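Local coordinates for protein esterase YbfF (Escherichia coli, PDB 3BF7) that probably hydrolyses ester and thioester bonds, as an alpha/beta hydrolase whose substrate-binding crevice is generated by the arrangement of its core domain and helical cap, at residues A129-V134 and I148-L153; R122-F128 and L178-Y182; V110-I114 and G233-H237. The protein carries 1 engineered substitution. One frame throughout, in Å; residues are numbered along the deposited sequence.

Contact 1: residues A129-V134 and I148-L153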
loop_
_atom_site.group_PDB
_atom_site.type_symbol
_atom_site.label_atom_id
_atom_site.label_comp_id
_atom_site.label_asym_id
_atom_site.label_seq_id
_atom_site.Cartn_x
_atom_site.Cartn_y
_atom_site.Cartn_z
ATOM N N ALA A 129 -9.544 -6.107 17.199
ATOM C CA ALA A 129 -10.595 -6.223 18.208
ATOM C C ALA A 129 -11.840 -5.447 17.773
ATOM O O ALA A 129 -12.969 -5.913 17.945
ATOM C CB ALA A 129 -10.092 -5.704 19.552
ATOM N N ALA A 130 -11.629 -4.261 17.212
ATOM C CA ALA A 130 -12.731 -3.425 16.746
ATOM C C ALA A 130 -13.452 -4.098 15.581
ATOM O O ALA A 130 -14.683 -4.110 15.519
ATOM C CB ALA A 130 -12.205 -2.062 16.317
ATOM N N ILE A 131 -12.673 -4.646 14.653
ATOM C CA ILE A 131 -13.222 -5.334 13.491
ATOM C C ILE A 131 -14.075 -6.520 13.937
ATOM O O ILE A 131 -15.195 -6.713 13.454
ATOM C CB ILE A 131 -12.074 -5.817 12.569
ATOM C CG1 ILE A 131 -11.451 -4.608 11.864
ATOM C CG2 ILE A 131 -12.582 -6.841 11.562
ATOM C CD1 ILE A 131 -10.167 -4.915 11.127
ATOM N N ASN A 132 -13.555 -7.303 14.874
ATOM C CA ASN A 132 -14.280 -8.467 15.367
ATOM C C ASN A 132 -15.533 -8.074 16.142
ATOM O O ASN A 132 -16.558 -8.754 16.059
ATOM C CB ASN A 132 -13.366 -9.329 16.243
ATOM C CG ASN A 132 -14.055 -10.586 16.743
ATOM O OD1 ASN A 132 -14.738 -10.570 17.768
ATOM N ND2 ASN A 132 -13.886 -11.682 16.012
ATOM N N ALA A 133 -15.458 -6.976 16.887
ATOM C CA ALA A 133 -16.603 -6.509 17.660
ATOM C C ALA A 133 -17.737 -6.131 16.712
ATOM O O ALA A 133 -18.907 -6.402 16.987
ATOM C CB ALA A 133 -16.208 -5.314 18.518
ATOM N N VAL A 134 -17.392 -5.499 15.594
ATOM C CA VAL A 134 -18.399 -5.112 14.616
ATOM C C VAL A 134 -19.064 -6.360 14.042
ATOM O O VAL A 134 -20.289 -6.423 13.929
ATOM C CB VAL A 134 -17.776 -4.290 13.460
ATOM C CG1 VAL A 134 -18.774 -4.162 12.313
ATOM C CG2 VAL A 134 -17.376 -2.912 13.958
ATOM N N ILE A 148 -19.483 1.268 17.233
ATOM C CA ILE A 148 -18.826 0.171 17.929
ATOM C C ILE A 148 -17.312 0.337 17.915
ATOM O O ILE A 148 -16.647 0.149 18.934
ATOM C CB ILE A 148 -19.183 -1.182 17.283
ATOM C CG1 ILE A 148 -20.679 -1.445 17.448
ATOM C CG2 ILE A 148 -18.360 -2.301 17.910
ATOM C CD1 ILE A 148 -21.150 -2.693 16.762
ATOM N N MET A 149 -16.772 0.701 16.760
ATOM C CA MET A 149 -15.334 0.868 16.624
ATOM C C MET A 149 -14.765 1.977 17.497
ATOM O O MET A 149 -13.621 1.890 17.945
ATOM C CB MET A 149 -14.988 1.106 15.159
ATOM C CG MET A 149 -15.412 -0.057 14.284
ATOM S SD MET A 149 -14.945 0.126 12.570
ATOM C CE MET A 149 -13.258 -0.494 12.610
ATOM N N ARG A 150 -15.558 3.013 17.746
ATOM C CA ARG A 150 -15.098 4.118 18.579
ATOM C C ARG A 150 -14.914 3.672 20.025
ATOM O O ARG A 150 -14.323 4.391 20.827
ATOM C CB ARG A 150 -16.082 5.289 18.521
ATOM C CG ARG A 150 -16.216 5.913 17.145
ATOM C CD ARG A 150 -16.864 7.288 17.211
ATOM N NE ARG A 150 -17.031 7.862 15.879
ATOM C CZ ARG A 150 -18.071 7.627 15.086
ATOM N NH1 ARG A 150 -19.052 6.833 15.492
ATOM N NH2 ARG A 150 -18.121 8.173 13.879
ATOM N N GLN A 151 -15.420 2.487 20.350
ATOM C CA GLN A 151 -15.295 1.945 21.700
ATOM C C GLN A 151 -13.944 1.250 21.852
ATOM O O GLN A 151 -13.543 0.880 22.957
ATOM C CB GLN A 151 -16.423 0.946 21.973
ATOM C CG GLN A 151 -17.815 1.510 21.724
ATOM C CD GLN A 151 -18.919 0.499 21.972
ATOM O OE1 GLN A 151 -20.097 0.785 21.749
ATOM N NE2 GLN A 151 -18.546 -0.689 22.436
ATOM N N HIS A 152 -13.248 1.082 20.729
ATOM C CA HIS A 152 -11.943 0.427 20.706
ATOM C C HIS A 152 -10.830 1.346 20.224
ATOM O O HIS A 152 -9.684 1.231 20.662
ATOM C CB HIS A 152 -11.964 -0.786 19.773
ATOM C CG HIS A 152 -12.792 -1.926 20.268
ATOM N ND1 HIS A 152 -14.167 -1.952 20.173
ATOM C CD2 HIS A 152 -12.434 -3.084 20.869
ATOM C CE1 HIS A 152 -14.619 -3.079 20.693
ATOM N NE2 HIS A 152 -13.589 -3.783 21.123
ATOM N N LEU A 153 -11.176 2.244 19.309
ATOM C CA LEU A 153 -10.210 3.153 18.709
ATOM C C LEU A 153 -10.603 4.607 18.910
ATOM O O LEU A 153 -11.784 4.939 18.930
ATOM C CB LEU A 153 -10.109 2.863 17.209
ATOM C CG LEU A 153 -9.894 1.401 16.805
ATOM C CD1 LEU A 153 -10.112 1.247 15.306
ATOM C CD2 LEU A 153 -8.498 0.952 17.206
#

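Contact 2: residues R122-F128 and L178-Y182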
loop_
_atom_site.group_PDB
_atom_site.type_symbol
_atom_site.label_atom_id
_atom_site.label_comp_id
_atom_site.label_asym_id
_atom_site.label_seq_id
_atom_site.Cartn_x
_atom_site.Cartn_y
_atom_site.Cartn_z
ATOM N N ARG A 122 3.488 -5.894 17.374
ATOM C CA ARG A 122 2.088 -6.049 17.011
ATOM C C ARG A 122 1.543 -4.631 17.125
ATOM O O ARG A 122 1.601 -4.020 18.194
ATOM C CB ARG A 122 1.359 -6.994 17.967
ATOM C CG ARG A 122 1.806 -8.447 17.841
ATOM C CD ARG A 122 0.813 -9.396 18.491
ATOM N NE ARG A 122 -0.445 -9.487 17.751
ATOM C CZ ARG A 122 -0.655 -10.286 16.707
ATOM N NH1 ARG A 122 0.310 -11.079 16.263
ATOM N NH2 ARG A 122 -1.840 -10.296 16.112
ATOM N N ARG A 123 1.043 -4.101 16.014
ATOM C CA ARG A 123 0.528 -2.736 15.968
ATOM C C ARG A 123 -0.948 -2.628 15.621
ATOM O O ARG A 123 -1.461 -1.516 15.482
ATOM C CB ARG A 123 1.306 -1.912 14.931
ATOM C CG ARG A 123 2.534 -1.204 15.459
ATOM C CD ARG A 123 3.004 -0.140 14.478
ATOM N NE ARG A 123 3.610 -0.704 13.275
ATOM C CZ ARG A 123 4.869 -0.485 12.911
ATOM N NH1 ARG A 123 5.649 0.281 13.658
ATOM N NH2 ARG A 123 5.350 -1.024 11.800
ATOM N N HIS A 124 -1.634 -3.758 15.487
ATOM C CA HIS A 124 -3.036 -3.726 15.092
ATOM C C HIS A 124 -3.995 -4.521 15.956
ATOM O O HIS A 124 -5.119 -4.776 15.536
ATOM C CB HIS A 124 -3.178 -4.213 13.644
ATOM C CG HIS A 124 -2.445 -3.374 12.647
ATOM N ND1 HIS A 124 -1.083 -3.454 12.459
ATOM C CD2 HIS A 124 -2.887 -2.412 11.801
ATOM C CE1 HIS A 124 -0.717 -2.580 11.539
ATOM N NE2 HIS A 124 -1.792 -1.934 11.124
ATOM N N ASP A 125 -3.591 -4.902 17.160
ATOM C CA ASP A 125 -4.488 -5.698 17.983
ATOM C C ASP A 125 -5.817 -5.028 18.297
ATOM O O ASP A 125 -6.859 -5.682 18.274
ATOM C CB ASP A 125 -3.806 -6.115 19.282
ATOM C CG ASP A 125 -2.767 -7.200 19.076
ATOM O OD1 ASP A 125 -2.611 -7.695 17.933
ATOM O OD2 ASP A 125 -2.106 -7.564 20.072
ATOM N N GLU A 126 -5.793 -3.734 18.591
ATOM C CA GLU A 126 -7.026 -3.023 18.900
ATOM C C GLU A 126 -7.892 -2.877 17.652
ATOM O O GLU A 126 -9.121 -2.905 17.735
ATOM C CB GLU A 126 -6.693 -1.668 19.520
ATOM C CG GLU A 126 -5.912 -1.828 20.815
ATOM C CD GLU A 126 -5.362 -0.528 21.344
ATOM O OE1 GLU A 126 -6.110 0.198 22.027
ATOM O OE2 GLU A 126 -4.181 -0.235 21.066
ATOM N N ILE A 127 -7.250 -2.728 16.497
ATOM C CA ILE A 127 -7.978 -2.634 15.237
ATOM C C ILE A 127 -8.666 -3.984 14.972
ATOM O O ILE A 127 -9.841 -4.023 14.605
ATOM C CB ILE A 127 -7.022 -2.242 14.079
ATOM C CG1 ILE A 127 -6.710 -0.743 14.169
ATOM C CG2 ILE A 127 -7.642 -2.591 12.731
ATOM C CD1 ILE A 127 -5.625 -0.280 13.222
ATOM N N PHE A 128 -7.950 -5.087 15.177
ATOM C CA PHE A 128 -8.549 -6.408 14.991
ATOM C C PHE A 128 -9.713 -6.590 15.970
ATOM O O PHE A 128 -10.744 -7.158 15.616
ATOM C CB PHE A 128 -7.513 -7.514 15.221
ATOM C CG PHE A 128 -6.724 -7.890 13.991
ATOM C CD1 PHE A 128 -7.323 -8.594 12.946
ATOM C CD2 PHE A 128 -5.372 -7.578 13.897
ATOM C CE1 PHE A 128 -6.580 -8.983 11.827
ATOM C CE2 PHE A 128 -4.622 -7.962 12.785
ATOM C CZ PHE A 128 -5.228 -8.668 11.748
ATOM N N LEU A 178 -5.630 -12.391 7.564
ATOM C CA LEU A 178 -4.770 -11.269 7.922
ATOM C C LEU A 178 -4.266 -11.439 9.355
ATOM O O LEU A 178 -3.156 -11.021 9.685
ATOM C CB LEU A 178 -5.516 -9.942 7.757
ATOM C CG LEU A 178 -5.923 -9.645 6.306
ATOM C CD1 LEU A 178 -6.597 -8.285 6.234
ATOM C CD2 LEU A 178 -4.699 -9.685 5.395
ATOM N N TRP A 179 -5.078 -12.063 10.204
ATOM C CA TRP A 179 -4.671 -12.311 11.582
ATOM C C TRP A 179 -3.626 -13.421 11.612
ATOM O O TRP A 179 -2.547 -13.267 12.181
ATOM C CB TRP A 179 -5.873 -12.722 12.436
ATOM C CG TRP A 179 -5.496 -13.144 13.831
ATOM C CD1 TRP A 179 -5.231 -14.413 14.266
ATOM C CD2 TRP A 179 -5.309 -12.286 14.960
ATOM N NE1 TRP A 179 -4.892 -14.397 15.598
ATOM C CE2 TRP A 179 -4.932 -13.104 16.049
ATOM C CE3 TRP A 179 -5.423 -10.905 15.158
ATOM C CZ2 TRP A 179 -4.669 -12.584 17.320
ATOM C CZ3 TRP A 179 -5.161 -10.389 16.421
ATOM C CH2 TRP A 179 -4.788 -11.228 17.486
ATOM N N ASP A 180 -3.950 -14.542 10.980
ATOM C CA ASP A 180 -3.049 -15.684 10.953
ATOM C C ASP A 180 -1.685 -15.364 10.347
ATOM O O ASP A 180 -0.653 -15.819 10.840
ATOM C CB ASP A 180 -3.689 -16.825 10.166
ATOM C CG ASP A 180 -2.822 -18.059 10.136
ATOM O OD1 ASP A 180 -2.689 -18.714 11.190
ATOM O OD2 ASP A 180 -2.263 -18.366 9.066
ATOM N N GLN A 181 -1.685 -14.568 9.283
ATOM C CA GLN A 181 -0.457 -14.221 8.583
ATOM C C GLN A 181 0.162 -12.900 9.023
ATOM O O GLN A 181 1.153 -12.456 8.447
ATOM C CB GLN A 181 -0.740 -14.177 7.079
ATOM C CG GLN A 181 -1.272 -15.488 6.529
ATOM C CD GLN A 181 -0.186 -16.523 6.379
ATOM O OE1 GLN A 181 0.623 -16.448 5.457
ATOM N NE2 GLN A 181 -0.149 -17.488 7.293
ATOM N N TYR A 182 -0.402 -12.287 10.057
ATOM C CA TYR A 182 0.088 -10.996 10.528
ATOM C C TYR A 182 1.602 -10.873 10.698
ATOM O O TYR A 182 2.191 -9.884 10.264
ATOM C CB TYR A 182 -0.605 -10.614 11.836
ATOM C CG TYR A 182 -0.313 -9.197 12.268
ATOM C CD1 TYR A 182 -0.956 -8.113 11.666
ATOM C CD2 TYR A 182 0.626 -8.937 13.262
ATOM C CE1 TYR A 182 -0.670 -6.803 12.044
ATOM C CE2 TYR A 182 0.922 -7.632 13.649
ATOM C CZ TYR A 182 0.272 -6.571 13.037
ATOM O OH TYR A 182 0.579 -5.286 13.424
HETATM O O HOH W 1 -1.524 -12.782 14.607
#

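Contact 3: residues V110-I114 and G233-H237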
loop_
_atom_site.group_PDB
_atom_site.type_symbol
_atom_site.label_atom_id
_atom_site.label_comp_id
_atom_site.label_asym_id
_atom_site.label_seq_id
_atom_site.Cartn_x
_atom_site.Cartn_y
_atom_site.Cartn_z
ATOM N N VAL A 110 8.082 3.968 -5.774
ATOM C CA VAL A 110 7.780 4.877 -4.675
ATOM C C VAL A 110 7.191 4.061 -3.530
ATOM O O VAL A 110 6.223 3.323 -3.723
ATOM C CB VAL A 110 6.748 5.952 -5.083
ATOM C CG1 VAL A 110 6.488 6.897 -3.916
ATOM C CG2 VAL A 110 7.253 6.732 -6.287
ATOM N N ALA A 111 7.782 4.194 -2.347
ATOM C CA ALA A 111 7.324 3.484 -1.158
ATOM C C ALA A 111 6.898 4.540 -0.147
ATOM O O ALA A 111 7.723 5.327 0.324
ATOM C CB ALA A 111 8.445 2.625 -0.593
ATOM N N ILE A 112 5.611 4.551 0.184
ATOM C CA ILE A 112 5.053 5.533 1.109
ATOM C C ILE A 112 4.996 5.002 2.541
ATOM O O ILE A 112 4.392 3.958 2.810
ATOM C CB ILE A 112 3.642 5.978 0.649
ATOM C CG1 ILE A 112 3.703 6.462 -0.807
ATOM C CG2 ILE A 112 3.128 7.095 1.545
ATOM C CD1 ILE A 112 2.356 6.834 -1.400
ATOM N N ASP A 113 5.639 5.755 3.433
ATOM C CA ASP A 113 5.777 5.472 4.863
ATOM C C ASP A 113 5.960 4.005 5.205
ATOM O O ASP A 113 5.153 3.393 5.913
ATOM C CB ASP A 113 4.621 6.054 5.676
ATOM C CG ASP A 113 5.030 6.332 7.110
ATOM O OD1 ASP A 113 4.339 5.872 8.041
ATOM O OD2 ASP A 113 6.066 7.010 7.301
ATOM N N ILE A 114 7.072 3.464 4.726
ATOM C CA ILE A 114 7.401 2.070 4.949
ATOM C C ILE A 114 8.891 1.833 4.695
ATOM O O ILE A 114 9.515 2.510 3.871
ATOM C CB ILE A 114 6.555 1.169 4.003
ATOM C CG1 ILE A 114 6.722 -0.307 4.364
ATOM C CG2 ILE A 114 6.949 1.416 2.553
ATOM C CD1 ILE A 114 6.141 -0.670 5.711
ATOM N N GLY A 233 1.166 11.698 9.473
ATOM C CA GLY A 233 1.210 10.385 10.083
ATOM C C GLY A 233 1.436 9.303 9.041
ATOM O O GLY A 233 1.894 9.576 7.930
ATOM N N HIS A 234 1.081 8.073 9.395
ATOM C CA HIS A 234 1.280 6.921 8.523
ATOM C C HIS A 234 0.567 6.959 7.171
ATOM O O HIS A 234 1.129 6.519 6.171
ATOM C CB HIS A 234 0.907 5.649 9.284
ATOM C CG HIS A 234 1.157 4.388 8.520
ATOM N ND1 HIS A 234 2.378 4.082 7.956
ATOM C CD2 HIS A 234 0.347 3.337 8.255
ATOM C CE1 HIS A 234 2.309 2.896 7.379
ATOM N NE2 HIS A 234 1.088 2.422 7.546
ATOM N N TRP A 235 -0.667 7.450 7.127
ATOM C CA TRP A 235 -1.379 7.538 5.852
ATOM C C TRP A 235 -1.079 8.923 5.278
ATOM O O TRP A 235 -1.954 9.786 5.161
ATOM C CB TRP A 235 -2.883 7.322 6.067
ATOM C CG TRP A 235 -3.247 5.872 6.321
ATOM C CD1 TRP A 235 -3.657 4.950 5.396
ATOM C CD2 TRP A 235 -3.198 5.182 7.576
ATOM N NE1 TRP A 235 -3.866 3.731 6.000
ATOM C CE2 TRP A 235 -3.593 3.846 7.336
ATOM C CE3 TRP A 235 -2.859 5.564 8.880
ATOM C CZ2 TRP A 235 -3.658 2.890 8.357
ATOM C CZ3 TRP A 235 -2.925 4.611 9.895
ATOM C CH2 TRP A 235 -3.322 3.289 9.624
ATOM N N VAL A 236 0.192 9.118 4.931
ATOM C CA VAL A 236 0.689 10.393 4.413
ATOM C C VAL A 236 -0.125 10.969 3.263
ATOM O O VAL A 236 -0.416 12.165 3.238
ATOM C CB VAL A 236 2.158 10.265 3.938
ATOM C CG1 VAL A 236 2.770 11.650 3.772
ATOM C CG2 VAL A 236 2.963 9.435 4.926
ATOM N N HIS A 237 -0.483 10.117 2.311
ATOM C CA HIS A 237 -1.252 10.544 1.146
ATOM C C HIS A 237 -2.652 11.022 1.505
ATOM O O HIS A 237 -3.245 11.824 0.784
ATOM C CB HIS A 237 -1.352 9.400 0.140
ATOM C CG HIS A 237 -1.861 8.128 0.736
ATOM N ND1 HIS A 237 -1.139 7.402 1.658
ATOM C CD2 HIS A 237 -3.035 7.475 0.574
ATOM C CE1 HIS A 237 -1.849 6.356 2.041
ATOM N NE2 HIS A 237 -3.003 6.377 1.399
#

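Contact 1: residues A129-V134 and I148-L153
I148 lies against A133 and V134 through its CG2 branch, which stands opposite its own backbone nitrogen and comes within 3.8 Å of A133 CB. The same methyl reaches V134 CG2, and these two branched side chains meet at a slant. M149 follows, its CA 5.0 Å from that of A130, the shortest CA-CA distance between the segments. The methyl of A130 leaves room for this approach. M149 CG sits 3.5 Å from V134 CG2, tighter than usual van der Waals contact, and the bend at chi3 (84°) turns the terminal CE back toward A130 CB. Helix 125-136 of the helical cap thus presents three alanines, A129, A130 and A133, to I148 and M149 of helix 142-149 and to the residues that follow, joining two consecutive elements of the cap without any hydrogen bond between the segments. M149 O accepts from the backbone nitrogens of both H152 and L153, holding the turn from which H152 reaches the alanines. H152 then lays one ring face over the first helix: A130 CA is 4.0 Å from the ring centroid and 18° off the normal, a CH-pi contact, and A129 O lies above the same face, offset toward the rim. A133 CB approaches H152 CE1 obliquely at 3.5 Å, while H152 CB packs on A130 CB. At the ring edge, ND1 of H152 makes a weak 3.5 Å hydrogen bond to I148 O, which favours this ring rotation. L153 closes the row with CD1 placed 4.0 Å from A130 CB, and its side chain also touches I127 on helix 125-136.

Contact 2: residues R122-F128 and L178-Y182
This is an aromatic and cation-pi contact between the start of helix 125-136 and the segment where helix 175-180 gives way to helix 182-186. F128 is central: the six-membered ring of W179 meets its face edge-on, planes at 89° and centroids 4.9 Å apart, with CE3 over the middle of the phenyl ring. F128 in turn directs its own edge toward the face of Y182 in an offset edge-to-face pair, planes at 79°. W179 owes its position to a chi1 of 173°, which swings the indole away from its backbone nitrogen. Over one indole face, offset toward the rim, sits R122 NH2, 3.3 Å from W179 CZ3; the guanidinium is steeply inclined to the indole, and its CZ lies 4.7 Å from the six-membered ring's centroid in a cation-pi contact. A salt bridge from R122 NE (2.8 Å), which D125 OD1 accepts on its syn lone pair, steadies the guanidinium, as does a water linking R122 NH2 to W179 O. The Y182 hydroxyl is held twice: R123 N donates to OH at 2.9 Å, and H124 ND1 and Y182 OH share a hydrogen bond of 2.7 Å, the oxygen lying at the imidazole edge in its plane. F26 adds another edge-to-face ring to F128. H124, F128, W179 and Y182 form an aromatic cluster joining the chain's way into the helical cap with the later segment 178-182, in an esterase whose domain arrangement generates the substrate-binding crevice.

Contact 3: residues V110-I114 and G233-H237
The imidazole of H234 meets D113 at its edge: ND1 donates to D113 OD1 at 2.7 Å with an N-H...O angle of 169°, and the oxygen lies almost in the ring plane. D113 O also sits at this edge, in plane, 3.2 Å from H234 CE1. Y208 stacks on the H234 ring, whose CD2 in turn lies over one face of the W235 indole, offset toward the rim. I112 CG2 comes obliquely to the H237 ring, which also forms an edge-to-face pair with H88. The carboxylate of D113 is turned 59° from the imidazole plane and offers the anti lone pair of OD1. That oxygen is gripped a second time by S206 OG, while G203 N donates to OD2, so bonds on both oxygens fix the carboxylate's rotation. With chi1 at -176°, H234 carries its ring away from its backbone nitrogen and across to D113. The pair is consistent with the acid and histidine of an alpha/beta hydrolase triad: D113 stands just beyond the end of strand 106-112, H234 on a loop just before helix 236-239, and S89 on the probable nucleophile elbow. NE2 of H234 has a weak hydrogen bond with S89 OG, as a Ser-His-Asp relay would require. H88, just before that serine, gives NE2 to H234 O and so ties the histidine's backbone to the elbow. Beside the polar pair the contact is apolar: V236 CG2 packs 3.8 Å from D113 CB, and V236 CB lies 4.1 Å from I112 CG2. I112 is a strand residue, and its side chain also rests on I86 of strand 83-88. H237 ND1 is buried here without a hydrogen-bonding partner in the model.

In the fold
Contact 3 lies deepest, its centre about 8 Å from that of the chain, while the centres of contact 2 and contact 1 lie about 16 and 23 Å out and both are only partly buried. Contacts 1 and 2 share helix 125-136 and touch where L153 meets E126 and I127; contact 3 is separate, although strand 106-112 precedes that helix in the chain. Both cap contacts are nested inside the loop closed by contact 3. Chemistry changes with place: alanine-lined packing without cross-segment hydrogen bonds in contact 1, rings, a cation and a doubly held hydroxyl in contact 2, and a short directed histidine-carboxylate bond in contact 3.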